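Local coordinates for protein ribonucleoside-diphosphate reductase (PDB 5IM3) that probably catalyses the reduction of ribonucleoside diphosphates to deoxyribonucleotides for DNA synthesis, and binds dATP as an allosteric nucleotide, at residues Gln647-Asn650 against Ser651-His655; Ser693-Ala696 against Ile697-Ser700; Gly708-Gln711 against Thr712-Gly715; Leu748-Ala751 against Pro752-Glu755. All blocks are in the same frame, centred on the assembly; numbering follows the deposited sequence.

Interaction 1 (Gln647-Asn650 against Ser651-His655)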
loop_
_atom_site.group_PDB
_atom_site.type_symbol
_atom_site.label_atom_id
_atom_site.label_comp_id
_atom_site.label_asym_id
_atom_site.label_seq_id
_atom_site.Cartn_x
_atom_site.Cartn_y
_atom_site.Cartn_z
ATOM N N GLN A 647 -24.009 -31.922 -38.409
ATOM C CA GLN A 647 -24.896 -30.864 -37.939
ATOM C C GLN A 647 -24.411 -29.474 -38.333
ATOM O O GLN A 647 -25.183 -28.514 -38.228
ATOM C CB GLN A 647 -25.072 -30.949 -36.420
ATOM C CG GLN A 647 -23.785 -31.145 -35.643
ATOM C CD GLN A 647 -23.588 -32.580 -35.181
ATOM O OE1 GLN A 647 -23.651 -33.514 -35.973
ATOM N NE2 GLN A 647 -23.349 -32.755 -33.885
ATOM N N ALA A 648 -23.162 -29.341 -38.785
ATOM C CA ALA A 648 -22.703 -28.068 -39.328
ATOM C C ALA A 648 -23.172 -27.902 -40.767
ATOM O O ALA A 648 -23.614 -26.818 -41.163
ATOM C CB ALA A 648 -21.179 -27.975 -39.240
ATOM N N GLN A 649 -23.099 -28.973 -41.555
ATOM C CA GLN A 649 -23.706 -28.959 -42.879
ATOM C C GLN A 649 -25.205 -28.714 -42.786
ATOM O O GLN A 649 -25.769 -27.943 -43.571
ATOM C CB GLN A 649 -23.425 -30.281 -43.587
ATOM C CG GLN A 649 -24.085 -30.414 -44.941
ATOM C CD GLN A 649 -23.846 -31.769 -45.554
ATOM O OE1 GLN A 649 -22.726 -32.095 -45.949
ATOM N NE2 GLN A 649 -24.896 -32.577 -45.627
ATOM N N ASN A 650 -25.864 -29.365 -41.829
ATOM C CA ASN A 650 -27.312 -29.240 -41.695
ATOM C C ASN A 650 -27.731 -27.786 -41.503
ATOM O O ASN A 650 -28.665 -27.309 -42.154
ATOM C CB ASN A 650 -27.796 -30.103 -40.528
ATOM C CG ASN A 650 -29.301 -30.103 -40.391
ATOM O OD1 ASN A 650 -30.025 -30.181 -41.382
ATOM N ND2 ASN A 650 -29.780 -30.001 -39.159
ATOM N N SER A 651 -27.055 -27.063 -40.607
ATOM C CA SER A 651 -27.466 -25.692 -40.319
ATOM C C SER A 651 -27.117 -24.752 -41.468
ATOM O O SER A 651 -27.875 -23.824 -41.772
ATOM C CB SER A 651 -26.809 -25.199 -39.034
ATOM O OG SER A 651 -25.439 -24.929 -39.251
ATOM N N ASN A 652 -25.964 -24.957 -42.100
ATOM C CA ASN A 652 -25.579 -24.088 -43.205
ATOM C C ASN A 652 -26.523 -24.259 -44.387
ATOM O O ASN A 652 -26.965 -23.270 -44.978
ATOM C CB ASN A 652 -24.137 -24.373 -43.621
ATOM C CG ASN A 652 -23.206 -23.204 -43.359
ATOM O OD1 ASN A 652 -23.537 -22.274 -42.620
ATOM N ND2 ASN A 652 -22.025 -23.254 -43.958
ATOM N N PHE A 653 -26.869 -25.506 -44.726
ATOM C CA PHE A 653 -27.773 -25.755 -45.846
ATOM C C PHE A 653 -29.195 -25.307 -45.536
ATOM O O PHE A 653 -29.907 -24.850 -46.437
ATOM C CB PHE A 653 -27.775 -27.242 -46.214
ATOM C CG PHE A 653 -26.545 -27.702 -46.960
ATOM C CD1 PHE A 653 -25.445 -26.874 -47.117
ATOM C CD2 PHE A 653 -26.504 -28.972 -47.521
ATOM C CE1 PHE A 653 -24.325 -27.307 -47.808
ATOM C CE2 PHE A 653 -25.388 -29.409 -48.211
ATOM C CZ PHE A 653 -24.297 -28.576 -48.355
ATOM N N LYS A 654 -29.628 -25.431 -44.278
ATOM C CA LYS A 654 -31.001 -25.084 -43.922
ATOM C C LYS A 654 -31.218 -23.576 -43.961
ATOM O O LYS A 654 -32.217 -23.097 -44.507
ATOM C CB LYS A 654 -31.334 -25.626 -42.530
ATOM C CG LYS A 654 -32.201 -26.876 -42.505
ATOM C CD LYS A 654 -32.222 -27.478 -41.103
ATOM C CE LYS A 654 -33.300 -28.532 -40.947
ATOM N NZ LYS A 654 -34.659 -27.934 -40.814
ATOM N N HIS A 655 -30.285 -22.812 -43.385
ATOM C CA HIS A 655 -30.490 -21.395 -43.116
ATOM C C HIS A 655 -29.596 -20.473 -43.929
ATOM O O HIS A 655 -29.931 -19.294 -44.079
ATOM C CB HIS A 655 -30.259 -21.109 -41.625
ATOM C CG HIS A 655 -30.915 -22.097 -40.714
ATOM N ND1 HIS A 655 -32.271 -22.342 -40.736
ATOM C CD2 HIS A 655 -30.401 -22.907 -39.758
ATOM C CE1 HIS A 655 -32.565 -23.260 -39.831
ATOM N NE2 HIS A 655 -31.447 -23.619 -39.224
#
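Q649 and F653 meet one helical turn apart, and their contact is a CH-pi interaction. CG of Q649 stands over one face of the F653 ring, 3.8 Å from the ring centroid and displaced toward the rim on the CE2 side. The Q649 chain points CG away from its own backbone N (chi1 176°) and then runs on extended, which carries the terminal amide past the ring with its plane only 10° from that of the ring.

A second i to i+4 pair, N650 and K654, runs side by side in the same direction. Here the contact is between a carbonyl oxygen and methylenes: N650 OD1 lies 3.5 Å from K654 CD. The amide nitrogen of N650 turns to the carbonyl of D597.

Backbone hydrogen bonds hold both pairs in step. F653 N reaches Q649 O at 2.9 Å, K654 N reaches N650 O at 3.0 Å, and N652 N reaches A648 O at 3.1 Å; the bond from S651 N to Q647 O is weak.

The stretch is nearly the whole of the short helix 646-655 in the barrel domain. A648, S651 and N652 pack on V601 of strand 600-608, S651 OG bonds to the carbonyl of I599, and N652 and F653 lean on I638 of helix 620-640.

Interaction 2 (Ser693-Ala696 against Ile697-Ser700); sequences SYYA and IQAS
Y695 O receives A699 N at 2.7 Å, the shortest in a ladder of i to i+4 bonds that marks this as regular alpha-helix, part of the long helix 679-707 of the barrel domain. The rungs before it, I697 N to S693 O and Q698 N to Y694 O, are both 2.8 Å. S700 N to A696 O follows at 3.0 Å. Four successive bonds of this kind span the junction between 693-696 and 697-700.

S693, A696, A699 and S700 are small and buried, which lets neighbouring parts of the fold come close: A696 touches V627 of helix 620-640 and I766, while S700 OG is hydrogen-bonded to N763 OD1. Y694 and I697 face L753 of helix 751-757.

Q698 runs out extended between the two tyrosines, with CG trans to its backbone N (chi1 -176°). It lies alongside Y695, its amide plane 19° from the ring, and passes obliquely by Y694. Y695 itself turns to helix 620-640, against T620 and E624, and Q698 also touches E624.

I697 folds back along the preceding turn. Its CG1 branch, placed beside the backbone N (chi1 -67°), rests with CG1 3.2 Å from S693 O, and the chain continues past that oxygen until the terminal methyl CD1 of I697 lies 3.7 Å from S693 OG.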
loop_
_atom_site.group_PDB
_atom_site.type_symbol
_atom_site.label_atom_id
_atom_site.label_comp_id
_atom_site.label_asym_id
_atom_site.label_seq_id
_atom_site.Cartn_x
_atom_site.Cartn_y
_atom_site.Cartn_z
ATOM N N SER A 693 -25.903 -2.059 -45.687
ATOM C CA SER A 693 -27.010 -2.927 -45.294
ATOM C C SER A 693 -28.059 -3.014 -46.392
ATOM O O SER A 693 -28.532 -4.105 -46.734
ATOM C CB SER A 693 -27.639 -2.411 -44.004
ATOM O OG SER A 693 -28.897 -3.016 -43.796
ATOM N N TYR A 694 -28.452 -1.864 -46.943
ATOM C CA TYR A 694 -29.424 -1.849 -48.029
ATOM C C TYR A 694 -28.958 -2.725 -49.185
ATOM O O TYR A 694 -29.704 -3.576 -49.679
ATOM C CB TYR A 694 -29.648 -0.408 -48.491
ATOM C CG TYR A 694 -30.797 -0.223 -49.454
ATOM C CD1 TYR A 694 -30.633 -0.445 -50.813
ATOM C CD2 TYR A 694 -32.045 0.190 -49.003
ATOM C CE1 TYR A 694 -31.678 -0.271 -51.696
ATOM C CE2 TYR A 694 -33.098 0.370 -49.881
ATOM C CZ TYR A 694 -32.908 0.135 -51.224
ATOM O OH TYR A 694 -33.952 0.312 -52.102
ATOM N N TYR A 695 -27.709 -2.535 -49.618
ATOM C CA TYR A 695 -27.186 -3.294 -50.749
ATOM C C TYR A 695 -27.045 -4.773 -50.413
ATOM O O TYR A 695 -27.371 -5.635 -51.236
ATOM C CB TYR A 695 -25.846 -2.703 -51.182
ATOM C CG TYR A 695 -25.965 -1.273 -51.649
ATOM C CD1 TYR A 695 -27.031 -0.881 -52.448
ATOM C CD2 TYR A 695 -25.029 -0.314 -51.280
ATOM C CE1 TYR A 695 -27.160 0.409 -52.877
ATOM C CE2 TYR A 695 -25.154 0.988 -51.709
ATOM C CZ TYR A 695 -26.231 1.329 -52.507
ATOM O OH TYR A 695 -26.379 2.606 -52.941
ATOM N N ALA A 696 -26.561 -5.089 -49.213
ATOM C CA ALA A 696 -26.423 -6.487 -48.825
ATOM C C ALA A 696 -27.780 -7.179 -48.807
ATOM O O ALA A 696 -27.944 -8.273 -49.360
ATOM C CB ALA A 696 -25.740 -6.585 -47.459
ATOM N N ILE A 697 -28.776 -6.544 -48.187
ATOM C CA ILE A 697 -30.116 -7.118 -48.173
ATOM C C ILE A 697 -30.658 -7.222 -49.593
ATOM O O ILE A 697 -31.250 -8.238 -49.975
ATOM C CB ILE A 697 -31.038 -6.288 -47.259
ATOM C CG1 ILE A 697 -30.584 -6.428 -45.799
ATOM C CG2 ILE A 697 -32.499 -6.729 -47.418
ATOM C CD1 ILE A 697 -31.349 -5.566 -44.815
ATOM N N GLN A 698 -30.456 -6.176 -50.401
ATOM C CA GLN A 698 -30.918 -6.215 -51.785
ATOM C C GLN A 698 -30.236 -7.332 -52.565
ATOM O O GLN A 698 -30.869 -7.996 -53.395
ATOM C CB GLN A 698 -30.671 -4.864 -52.456
ATOM C CG GLN A 698 -31.212 -4.775 -53.868
ATOM C CD GLN A 698 -30.942 -3.435 -54.515
ATOM O OE1 GLN A 698 -29.844 -2.890 -54.405
ATOM N NE2 GLN A 698 -31.947 -2.889 -55.189
ATOM N N ALA A 699 -28.942 -7.552 -52.314
ATOM C CA ALA A 699 -28.224 -8.625 -52.996
ATOM C C ALA A 699 -28.790 -9.990 -52.625
ATOM O O ALA A 699 -28.896 -10.880 -53.477
ATOM C CB ALA A 699 -26.734 -8.561 -52.660
ATOM N N SER A 700 -29.152 -10.179 -51.356
ATOM C CA SER A 700 -29.723 -11.454 -50.943
ATOM C C SER A 700 -31.045 -11.723 -51.653
ATOM O O SER A 700 -31.366 -12.879 -51.946
ATOM C CB SER A 700 -29.908 -11.477 -49.423
ATOM O OG SER A 700 -29.904 -12.804 -48.925
#

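Interaction 3 (Gly708-Gln711 against Thr712-Gly715); sequences GAYQ and TFQG
Y710 carries CG between its backbone N and carbonyl carbon (chi1 61°), which folds the ring forward over the residues that follow. F713, with CG trans to its own N (chi1 165°), lays its CA and CB over one face of the tyrosine ring, and Y710 CE1 comes to the edge of the F713 ring. F713 CB stands 4.0 Å from the Y710 ring centroid and 12° off the normal, a CH-pi contact, while F713 CA lies 3.5 Å from the ring plane nearer the rim.

T712 comes to the same ring from its edge: OG1 lies in the ring plane, 3.2 Å from Y710 CE2. That hydroxyl oxygen has hydrogen-bond partners in H655 ND1 and Q575 NE2, and Y710 OH bonds to Q575 OE1, which helps to fix the ring's position. A709 CB packs against F713 CB at 3.9 Å.

Along the backbone, F713 N donates to Y710 O at 3.0 Å. This i to i+3 bond closes a beta turn over Y710-F713. Q711 and T712 occupy its corners with angles close to type I, in the loop between helices 679-707 and 724-735.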
loop_
_atom_site.group_PDB
_atom_site.type_symbol
_atom_site.label_atom_id
_atom_site.label_comp_id
_atom_site.label_asym_id
_atom_site.label_seq_id
_atom_site.Cartn_x
_atom_site.Cartn_y
_atom_site.Cartn_z
ATOM N N GLY A 708 -33.477 -19.401 -55.266
ATOM C CA GLY A 708 -34.522 -19.726 -54.308
ATOM C C GLY A 708 -34.147 -19.318 -52.898
ATOM O O GLY A 708 -32.981 -19.313 -52.504
ATOM N N ALA A 709 -35.165 -18.955 -52.124
ATOM C CA ALA A 709 -34.949 -18.592 -50.735
ATOM C C ALA A 709 -34.508 -19.815 -49.933
ATOM O O ALA A 709 -34.746 -20.964 -50.319
ATOM C CB ALA A 709 -36.221 -17.995 -50.135
ATOM N N TYR A 710 -33.847 -19.560 -48.806
ATOM C CA TYR A 710 -33.410 -20.659 -47.958
ATOM C C TYR A 710 -34.619 -21.378 -47.363
ATOM O O TYR A 710 -35.719 -20.828 -47.272
ATOM C CB TYR A 710 -32.465 -20.164 -46.856
ATOM C CG TYR A 710 -33.036 -19.148 -45.884
ATOM C CD1 TYR A 710 -33.100 -17.799 -46.213
ATOM C CD2 TYR A 710 -33.472 -19.533 -44.619
ATOM C CE1 TYR A 710 -33.608 -16.867 -45.323
ATOM C CE2 TYR A 710 -33.981 -18.608 -43.722
ATOM C CZ TYR A 710 -34.044 -17.275 -44.078
ATOM O OH TYR A 710 -34.544 -16.350 -43.189
ATOM N N GLN A 711 -34.399 -22.638 -46.973
ATOM C CA GLN A 711 -35.499 -23.512 -46.571
ATOM C C GLN A 711 -36.427 -22.832 -45.573
ATOM O O GLN A 711 -37.651 -22.821 -45.747
ATOM C CB GLN A 711 -34.954 -24.807 -45.962
ATOM C CG GLN A 711 -34.339 -25.787 -46.945
ATOM C CD GLN A 711 -34.008 -27.117 -46.288
ATOM O OE1 GLN A 711 -34.775 -27.626 -45.468
ATOM N NE2 GLN A 711 -32.859 -27.680 -46.639
ATOM N N THR A 712 -35.864 -22.264 -44.514
ATOM C CA THR A 712 -36.654 -21.775 -43.395
ATOM C C THR A 712 -36.998 -20.299 -43.515
ATOM O O THR A 712 -37.287 -19.659 -42.497
ATOM C CB THR A 712 -35.914 -22.036 -42.083
ATOM O OG1 THR A 712 -34.672 -21.327 -42.085
ATOM C CG2 THR A 712 -35.642 -23.531 -41.912
ATOM N N PHE A 713 -36.981 -19.745 -44.732
ATOM C CA PHE A 713 -37.327 -18.337 -44.903
ATOM C C PHE A 713 -38.724 -18.044 -44.377
ATOM O O PHE A 713 -38.952 -17.004 -43.748
ATOM C CB PHE A 713 -37.232 -17.934 -46.374
ATOM C CG PHE A 713 -37.907 -16.624 -46.676
ATOM C CD1 PHE A 713 -37.262 -15.424 -46.429
ATOM C CD2 PHE A 713 -39.196 -16.593 -47.185
ATOM C CE1 PHE A 713 -37.885 -14.216 -46.692
ATOM C CE2 PHE A 713 -39.824 -15.389 -47.447
ATOM C CZ PHE A 713 -39.168 -14.199 -47.198
ATOM N N GLN A 714 -39.674 -18.944 -44.633
ATOM C CA GLN A 714 -41.051 -18.728 -44.211
ATOM C C GLN A 714 -41.131 -18.664 -42.688
ATOM O O GLN A 714 -40.811 -19.637 -41.996
ATOM C CB GLN A 714 -41.941 -19.844 -44.761
ATOM C CG GLN A 714 -41.986 -19.890 -46.293
ATOM C CD GLN A 714 -42.674 -21.134 -46.842
ATOM O OE1 GLN A 714 -43.171 -21.972 -46.085
ATOM N NE2 GLN A 714 -42.705 -21.259 -48.169
ATOM N N GLY A 715 -41.550 -17.508 -42.171
ATOM C CA GLY A 715 -41.666 -17.269 -40.749
ATOM C C GLY A 715 -40.592 -16.365 -40.182
ATOM O O GLY A 715 -40.775 -15.816 -39.087
#

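Interaction 4 (Leu748-Ala751 against Pro752-Glu755); sequences LDWA and PLRE
R754 reaches back over the turn before it, toward W750 and A751. Its CB sits 3.3 Å from W750 O, the acceptor of its own backbone N. The chain then runs straight through CG and CD, CG lying trans to the backbone N, before it bends at chi3 (-71°) and swings the guanidinium back over the start of the helix. NE and NH2 are hydrogen-bonded outside this stretch, NH2 in a salt bridge with D726 OD2. R754 NH1 comes 3.7 Å from A751 CA, which lies at the edge of the guanidinium, and W750 CB lies about equally near NH1 (4.0 Å) and NH2.

The backbone bond from R754 N to W750 O is short, 2.7 Å; the next, from E755 N to A751 O, is weak. Ahead of them D749 gives the turn a capping bond, also weak, from A751 N to its OD1. OD2 of D749 rests 3.3 Å from P752 CD, so the proline ring closes against the capping group. On the buried side L753 CD2 lies 3.9 Å from W750 CZ3, the two side chains side by side and pointing the same way.

L753 packs on Y694 and I697 of helix 679-707, W750 NE1 adds a hydrogen bond to E690 of that helix, and R754 is tied to D726, while the carboxylate at the N-terminal end of helix 751-757 would probably be favoured by the helix dipole.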
loop_
_atom_site.group_PDB
_atom_site.type_symbol
_atom_site.label_atom_id
_atom_site.label_comp_id
_atom_site.label_asym_id
_atom_site.label_seq_id
_atom_site.Cartn_x
_atom_site.Cartn_y
_atom_site.Cartn_z
ATOM N N LEU A 748 -32.290 6.638 -46.090
ATOM C CA LEU A 748 -32.727 5.951 -47.297
ATOM C C LEU A 748 -34.229 5.703 -47.233
ATOM O O LEU A 748 -34.885 5.967 -46.222
ATOM C CB LEU A 748 -31.981 4.622 -47.475
ATOM C CG LEU A 748 -30.659 4.641 -48.248
ATOM C CD1 LEU A 748 -29.672 5.642 -47.666
ATOM C CD2 LEU A 748 -30.057 3.245 -48.262
ATOM N N ASP A 749 -34.771 5.188 -48.335
ATOM C CA ASP A 749 -36.170 4.780 -48.413
ATOM C C ASP A 749 -36.217 3.257 -48.376
ATOM O O ASP A 749 -35.900 2.595 -49.370
ATOM C CB ASP A 749 -36.837 5.315 -49.677
ATOM C CG ASP A 749 -38.282 4.868 -49.803
ATOM O OD1 ASP A 749 -38.898 4.544 -48.765
ATOM O OD2 ASP A 749 -38.800 4.837 -50.939
ATOM N N TRP A 750 -36.621 2.708 -47.234
ATOM C CA TRP A 750 -36.624 1.267 -47.030
ATOM C C TRP A 750 -37.960 0.616 -47.360
ATOM O O TRP A 750 -38.014 -0.612 -47.481
ATOM C CB TRP A 750 -36.256 0.945 -45.580
ATOM C CG TRP A 750 -34.825 1.229 -45.250
ATOM C CD1 TRP A 750 -34.292 2.427 -44.871
ATOM C CD2 TRP A 750 -33.741 0.293 -45.267
ATOM N NE1 TRP A 750 -32.941 2.296 -44.653
ATOM C CE2 TRP A 750 -32.579 0.994 -44.887
ATOM C CE3 TRP A 750 -33.639 -1.068 -45.566
ATOM C CZ2 TRP A 750 -31.332 0.377 -44.798
ATOM C CZ3 TRP A 750 -32.401 -1.677 -45.479
ATOM C CH2 TRP A 750 -31.264 -0.956 -45.096
ATOM N N ALA A 751 -39.029 1.397 -47.508
ATOM C CA ALA A 751 -40.338 0.805 -47.774
ATOM C C ALA A 751 -40.343 -0.080 -49.012
ATOM O O ALA A 751 -40.908 -1.185 -48.942
ATOM C CB ALA A 751 -41.392 1.914 -47.883
ATOM N N PRO A 752 -39.755 0.314 -50.148
ATOM C CA PRO A 752 -39.763 -0.596 -51.306
ATOM C C PRO A 752 -38.975 -1.870 -51.068
ATOM O O PRO A 752 -39.393 -2.944 -51.519
ATOM C CB PRO A 752 -39.143 0.254 -52.426
ATOM C CG PRO A 752 -39.296 1.668 -51.972
ATOM C CD PRO A 752 -39.155 1.615 -50.485
ATOM N N LEU A 753 -37.835 -1.783 -50.379
ATOM C CA LEU A 753 -37.057 -2.983 -50.093
ATOM C C LEU A 753 -37.732 -3.845 -49.033
ATOM O O LEU A 753 -37.635 -5.077 -49.085
ATOM C CB LEU A 753 -35.645 -2.600 -49.650
ATOM C CG LEU A 753 -34.664 -3.761 -49.470
ATOM C CD1 LEU A 753 -34.469 -4.519 -50.777
ATOM C CD2 LEU A 753 -33.328 -3.256 -48.939
ATOM N N ARG A 754 -38.418 -3.224 -48.070
ATOM C CA ARG A 754 -39.182 -3.986 -47.089
ATOM C C ARG A 754 -40.280 -4.813 -47.744
ATOM O O ARG A 754 -40.755 -5.782 -47.141
ATOM C CB ARG A 754 -39.787 -3.041 -46.045
ATOM C CG ARG A 754 -40.567 -3.743 -44.935
ATOM C CD ARG A 754 -41.102 -2.756 -43.905
ATOM N NE ARG A 754 -40.036 -2.192 -43.078
ATOM C CZ ARG A 754 -39.445 -1.019 -43.294
ATOM N NH1 ARG A 754 -39.807 -0.255 -44.316
ATOM N NH2 ARG A 754 -38.484 -0.604 -42.479
ATOM N N GLU A 755 -40.689 -4.460 -48.965
ATOM C CA GLU A 755 -41.701 -5.237 -49.670
ATOM C C GLU A 755 -41.076 -6.430 -50.384
ATOM O O GLU A 755 -41.574 -7.556 -50.277
ATOM C CB GLU A 755 -42.446 -4.347 -50.665
ATOM C CG GLU A 755 -43.675 -4.993 -51.285
ATOM C CD GLU A 755 -44.288 -4.145 -52.382
ATOM O OE1 GLU A 755 -43.536 -3.409 -53.057
ATOM O OE2 GLU A 755 -45.521 -4.210 -52.568
#

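From the N terminus the four contacts follow in series, each within one continuous stretch, so none nests in or crosses another; interaction 3 closes a tight turn. Interaction 1 lies on helix 646-655, interaction 2 midway along helix 679-707, interaction 3 in the loop after that helix, and interaction 4 at the start of helix 751-757. Two pairs touch in space. The end of interaction 1 meets interaction 3 where K654 O packs 3.5 Å from Q711 CB; interaction 2 meets interaction 4 where W750 CH2 packs 3.4 Å from S693 OG. Helix 679-707, which carries interaction 2 and leads into the loop of interaction 3, links the two pairs; the centres of interactions 2 and 3 are about 16 Å apart.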